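Local coordinates for NADH dehydrogenase, putative (Plasmodium falciparum, PDB 5JWC), which probably oxidises NADH through its bound FAD and passes the electrons to ubiquinone, as a type II NADH dehydrogenase of the malaria parasite, at residues A[400-403]-A[404-407]; A[313-316]-A[317-320]. All coordinates share one frame; numbering follows the deposited sequence.

Contact 1. Residues A[400-403]-A[404-407]; sequences EMTP and QQFH
A capping box between Thr402 and Gln405 opens helix 403-416, with Thr402 at the N-cap. Two reciprocal bonds define it. Gln405 N donates to Thr402 OG1 over 3.3 Å, a long bond but a fairly straight one. In return Thr402 N reaches Gln405 OE1 at 2.9 Å with an N-H...O angle of 164°; the donor stands above the plane of the side-chain carbonyl. The torsions explain both halves. Thr402 OG1 sits between the backbone N and the carbonyl carbon (chi1 67°), facing the first turn, while the Gln405 chain leaves beside its own backbone N (chi1 -69°) and runs extended back to the N-cap. On the way its CG passes 3.2 Å from Thr402 OG1, so methylene and hydroxyl oxygen are closely packed. Behind the cap the regular helix bonds begin: Phe406 N to Thr402 O at 2.8 Å and His407 N to Pro403 O at 2.9 Å. The apolar side is carried by Met401, whose CB lies 3.8 Å from Gln405 CB. Its CE meets the edge of the Phe406 ring, in the ring plane, 3.8 Å from CD1. The same ring packs on Ile358 and Ile359 of helix 355-361, and His407 ND1 is hydrogen-bonded to Thr355 OG1, so both residues tie the new helix to that neighbour. Thr402 at the N-cap, Pro403 in the first helical position and Gln405 at N3 complete the capping box that starts this helix of the PfNDH2 helical insertion.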
ATOM      1  N   GLU A 400       7.232   4.008 -64.916  1.00 51.46           N
ATOM      2  CA  GLU A 400       6.286   5.022 -65.349  1.00 48.06           C
ATOM      3  C   GLU A 400       4.878   4.439 -65.413  1.00 44.73           C
ATOM      4  O   GLU A 400       4.666   3.364 -65.954  1.00 41.45           O
ATOM      5  CB  GLU A 400       6.699   5.594 -66.705  1.00 53.95           C
ATOM      6  CG  GLU A 400       5.792   6.703 -67.214  1.00 57.16           C
ATOM      7  CD  GLU A 400       6.277   7.306 -68.530  1.00 68.09           C
ATOM      8  OE1 GLU A 400       7.405   6.979 -68.965  1.00 64.77           O
ATOM      9  OE2 GLU A 400       5.523   8.109 -69.126  1.00 70.38           O
ATOM     10  N   MET A 401       3.915   5.153 -64.848  1.00 43.05           N
ATOM     11  CA  MET A 401       2.551   4.659 -64.766  1.00 40.49           C
ATOM     12  C   MET A 401       1.603   5.572 -65.526  1.00 44.38           C
ATOM     13  O   MET A 401       1.841   6.776 -65.613  1.00 48.33           O
ATOM     14  CB  MET A 401       2.096   4.569 -63.308  1.00 43.70           C
ATOM     15  CG  MET A 401       2.593   3.371 -62.533  1.00 45.22           C
ATOM     16  SD  MET A 401       2.344   3.638 -60.756  1.00 45.64           S
ATOM     17  CE  MET A 401       3.734   4.715 -60.401  1.00 36.30           C
ATOM     18  N   THR A 402       0.524   5.006 -66.060  1.00 41.54           N
ATOM     19  CA  THR A 402      -0.589   5.812 -66.546  1.00 45.85           C
ATOM     20  C   THR A 402      -1.316   6.380 -65.328  1.00 49.72           C
ATOM     21  O   THR A 402      -1.130   5.882 -64.218  1.00 47.09           O
ATOM     22  CB  THR A 402      -1.570   5.005 -67.398  1.00 41.78           C
ATOM     23  OG1 THR A 402      -2.231   4.049 -66.566  1.00 45.17           O
ATOM     24  CG2 THR A 402      -0.843   4.292 -68.533  1.00 45.60           C
ATOM     25  N   PRO A 403      -2.112   7.448 -65.520  1.00 51.04           N
ATOM     26  CA  PRO A 403      -2.889   7.972 -64.393  1.00 46.31           C
ATOM     27  C   PRO A 403      -3.716   6.915 -63.652  1.00 47.13           C
ATOM     28  O   PRO A 403      -3.679   6.903 -62.416  1.00 45.40           O
ATOM     29  CB  PRO A 403      -3.791   9.015 -65.062  1.00 46.56           C
ATOM     30  CG  PRO A 403      -2.919   9.582 -66.138  1.00 48.16           C
ATOM     31  CD  PRO A 403      -2.101   8.388 -66.659  1.00 50.97           C
ATOM     32  N   GLN A 404      -4.417   6.041 -64.367  1.00 43.15           N
ATOM     33  CA  GLN A 404      -5.187   4.981 -63.717  1.00 46.40           C
ATOM     34  C   GLN A 404      -4.297   4.027 -62.892  1.00 48.68           C
ATOM     35  O   GLN A 404      -4.678   3.579 -61.806  1.00 43.87           O
ATOM     36  CB  GLN A 404      -5.969   4.179 -64.756  1.00 47.91           C
ATOM     37  CG  GLN A 404      -6.812   3.068 -64.164  1.00 51.89           C
ATOM     38  CD  GLN A 404      -7.904   3.591 -63.248  1.00 56.84           C
ATOM     39  OE1 GLN A 404      -8.686   4.464 -63.636  1.00 54.42           O
ATOM     40  NE2 GLN A 404      -7.955   3.070 -62.018  1.00 52.70           N
ATOM     41  N   GLN A 405      -3.118   3.719 -63.421  1.00 45.66           N
ATOM     42  CA  GLN A 405      -2.179   2.839 -62.738  1.00 45.25           C
ATOM     43  C   GLN A 405      -1.657   3.526 -61.480  1.00 45.55           C
ATOM     44  O   GLN A 405      -1.450   2.887 -60.451  1.00 38.64           O
ATOM     45  CB  GLN A 405      -1.016   2.461 -63.661  1.00 42.36           C
ATOM     46  CG  GLN A 405      -1.415   1.543 -64.818  1.00 41.03           C
ATOM     47  CD  GLN A 405      -0.288   1.342 -65.819  1.00 42.33           C
ATOM     48  OE1 GLN A 405       0.714   2.075 -65.822  1.00 42.23           O
ATOM     49  NE2 GLN A 405      -0.438   0.336 -66.663  1.00 39.58           N
ATOM     50  N   PHE A 406      -1.438   4.833 -61.587  1.00 44.64           N
ATOM     51  CA  PHE A 406      -0.982   5.633 -60.461  1.00 44.35           C
ATOM     52  C   PHE A 406      -2.042   5.640 -59.366  1.00 43.55           C
ATOM     53  O   PHE A 406      -1.740   5.463 -58.186  1.00 40.18           O
ATOM     54  CB  PHE A 406      -0.658   7.056 -60.907  1.00 40.68           C
ATOM     55  CG  PHE A 406       0.040   7.862 -59.860  1.00 44.88           C
ATOM     56  CD1 PHE A 406       1.308   7.505 -59.429  1.00 43.56           C
ATOM     57  CD2 PHE A 406      -0.574   8.965 -59.288  1.00 40.22           C
ATOM     58  CE1 PHE A 406       1.958   8.236 -58.457  1.00 45.66           C
ATOM     59  CE2 PHE A 406       0.075   9.703 -58.317  1.00 40.59           C
ATOM     60  CZ  PHE A 406       1.340   9.343 -57.900  1.00 44.18           C
ATOM     61  N   HIS A 407      -3.288   5.833 -59.786  1.00 43.52           N
ATOM     62  CA  HIS A 407      -4.438   5.745 -58.907  1.00 42.84           C
ATOM     63  C   HIS A 407      -4.423   4.415 -58.145  1.00 45.82           C
ATOM     64  O   HIS A 407      -4.573   4.382 -56.920  1.00 41.71           O
ATOM     65  CB  HIS A 407      -5.720   5.900 -59.727  1.00 40.88           C
ATOM     66  CG  HIS A 407      -6.973   5.587 -58.971  1.00 44.29           C
ATOM     67  ND1 HIS A 407      -7.694   6.550 -58.296  1.00 45.44           N
ATOM     68  CD2 HIS A 407      -7.627   4.418 -58.772  1.00 44.41           C
ATOM     69  CE1 HIS A 407      -8.749   5.991 -57.730  1.00 42.42           C
ATOM     70  NE2 HIS A 407      -8.731   4.697 -58.000  1.00 48.26           N
TER

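Contact 2. Residues A[313-316]-A[317-320]; sequences PVQA and NNAI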
ATOM      1  N   PRO A 313     -23.682   8.009 -36.908  1.00 54.35           N
ATOM      2  CA  PRO A 313     -24.239   7.212 -38.010  1.00 54.36           C
ATOM      3  C   PRO A 313     -23.165   6.557 -38.874  1.00 50.08           C
ATOM      4  O   PRO A 313     -23.153   5.329 -38.978  1.00 50.67           O
ATOM      5  CB  PRO A 313     -25.069   8.236 -38.807  1.00 56.90           C
ATOM      6  CG  PRO A 313     -24.579   9.587 -38.356  1.00 61.80           C
ATOM      7  CD  PRO A 313     -24.152   9.405 -36.932  1.00 51.52           C
ATOM      8  N   VAL A 314     -22.255   7.343 -39.436  1.00 48.22           N
ATOM      9  CA  VAL A 314     -21.156   6.786 -40.224  1.00 51.79           C
ATOM     10  C   VAL A 314     -20.305   5.735 -39.467  1.00 56.35           C
ATOM     11  O   VAL A 314     -19.745   4.839 -40.095  1.00 59.21           O
ATOM     12  CB  VAL A 314     -20.242   7.907 -40.767  1.00 55.23           C
ATOM     13  CG1 VAL A 314     -19.201   8.318 -39.742  1.00 54.61           C
ATOM     14  CG2 VAL A 314     -19.578   7.472 -42.064  1.00 60.92           C
ATOM     15  N   GLN A 315     -20.211   5.818 -38.138  1.00 51.95           N
ATOM     16  CA  GLN A 315     -19.399   4.852 -37.385  1.00 53.24           C
ATOM     17  C   GLN A 315     -20.235   3.796 -36.646  1.00 52.30           C
ATOM     18  O   GLN A 315     -19.687   2.986 -35.889  1.00 50.35           O
ATOM     19  CB  GLN A 315     -18.498   5.576 -36.361  1.00 47.77           C
ATOM     20  CG  GLN A 315     -17.518   6.583 -36.947  1.00 42.71           C
ATOM     21  CD  GLN A 315     -16.201   6.611 -36.184  1.00 40.31           C
ATOM     22  OE1 GLN A 315     -15.732   5.580 -35.699  1.00 39.29           O
ATOM     23  NE2 GLN A 315     -15.594   7.791 -36.082  1.00 39.53           N
ATOM     24  N   ALA A 316     -21.544   3.785 -36.889  1.00 54.56           N
ATOM     25  CA  ALA A 316     -22.491   3.029 -36.064  1.00 53.01           C
ATOM     26  C   ALA A 316     -22.179   1.553 -35.883  1.00 54.62           C
ATOM     27  O   ALA A 316     -22.494   0.987 -34.842  1.00 61.36           O
ATOM     28  CB  ALA A 316     -23.897   3.193 -36.625  1.00 58.89           C
ATOM     29  N   ASN A 317     -21.567   0.913 -36.871  1.00 55.67           N
ATOM     30  CA  ASN A 317     -21.267  -0.506 -36.729  1.00 52.54           C
ATOM     31  C   ASN A 317     -19.775  -0.809 -36.635  1.00 57.63           C
ATOM     32  O   ASN A 317     -19.351  -1.945 -36.863  1.00 54.23           O
ATOM     33  CB  ASN A 317     -21.887  -1.297 -37.888  1.00 63.44           C
ATOM     34  CG  ASN A 317     -23.290  -0.815 -38.244  1.00 65.90           C
ATOM     35  OD1 ASN A 317     -23.477   0.016 -39.138  1.00 60.52           O
ATOM     36  ND2 ASN A 317     -24.287  -1.336 -37.531  1.00 62.87           N
ATOM     37  N   ASN A 318     -18.982   0.204 -36.287  1.00 55.21           N
ATOM     38  CA  ASN A 318     -17.556   0.004 -36.039  1.00 50.60           C
ATOM     39  C   ASN A 318     -17.292  -0.716 -34.734  1.00 49.86           C
ATOM     40  O   ASN A 318     -18.117  -0.678 -33.827  1.00 56.52           O
ATOM     41  CB  ASN A 318     -16.813   1.338 -36.044  1.00 47.38           C
ATOM     42  CG  ASN A 318     -16.772   1.964 -37.410  1.00 48.61           C
ATOM     43  OD1 ASN A 318     -17.106   1.318 -38.401  1.00 55.99           O
ATOM     44  ND2 ASN A 318     -16.293   3.200 -37.487  1.00 47.03           N
ATOM     45  N   ALA A 319     -16.154  -1.397 -34.646  1.00 54.47           N
ATOM     46  CA  ALA A 319     -15.735  -2.021 -33.395  1.00 52.03           C
ATOM     47  C   ALA A 319     -14.781  -1.090 -32.633  1.00 49.44           C
ATOM     48  O   ALA A 319     -14.505  -1.293 -31.453  1.00 48.86           O
ATOM     49  CB  ALA A 319     -15.068  -3.363 -33.655  1.00 51.38           C
ATOM     50  N   ILE A 320     -14.259  -0.079 -33.316  1.00 46.94           N
ATOM     51  CA  ILE A 320     -13.351   0.842 -32.653  1.00 46.07           C
ATOM     52  C   ILE A 320     -13.532   2.240 -33.212  1.00 40.53           C
ATOM     53  O   ILE A 320     -13.952   2.425 -34.353  1.00 44.62           O
ATOM     54  CB  ILE A 320     -11.869   0.391 -32.778  1.00 46.75           C
ATOM     55  CG1 ILE A 320     -11.000   1.089 -31.712  1.00 46.74           C
ATOM     56  CG2 ILE A 320     -11.352   0.607 -34.197  1.00 45.16           C
ATOM     57  CD1 ILE A 320      -9.589   0.490 -31.525  1.00 43.87           C
TER
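A type I beta turn runs from Gln315 to Asn318, with Ala316 and Asn317 as its two corner residues and Asn318 N bonded to Gln315 O at 2.9 Å. A second bond joins the side chains of the same two residues that end the turn: Asn318 ND2 donates to Gln315 OE1 over 3.0 Å. The oxygen lies close to the amide plane of Asn318, yet the donor is tilted 33° from the carbonyl plane of Gln315, and the two amide planes stand 52° apart. Gln315 OE1 has a further hydrogen-bond partner just beyond 313-320. Asn318 CG lies beside its own backbone N (chi1 -68°), which carries ND2 back over the Gln315 chain, 3.4 Å from Gln315 CB. The other end of the buried Gln315 amide is gripped as well: NE2 donates to the backbone oxygens of Lys322 and Ile330, which fixes which way round the amide lies. Main-chain and side-chain bonds thus close the same four-residue span, a type I turn in the connection between helix 303-309 and strand 321-323 of the pyridine nucleotide-disulphide oxidoreductase region.

How the contacts relate
Both contacts are local closures, yet they belong to different regions of the protein, with centres 33 Å apart and nearest atoms about 19 Å apart, so neither touches the other. The centre of contact 1, which starts a helix in the helical insertion, lies about 40 Å from that of the chain; the centre of contact 2, in a loop leading to a strand of the oxidoreductase region, about 23 Å. Contact 1 exchanges bonds between side chains and main-chain N-H groups; contact 2 sets a side-chain amide bond beside the main-chain bond of the turn. Contact 1 is partly buried, through apolar Met401 and Phe406; contact 2 is a surface contact despite its buried, polar Gln315.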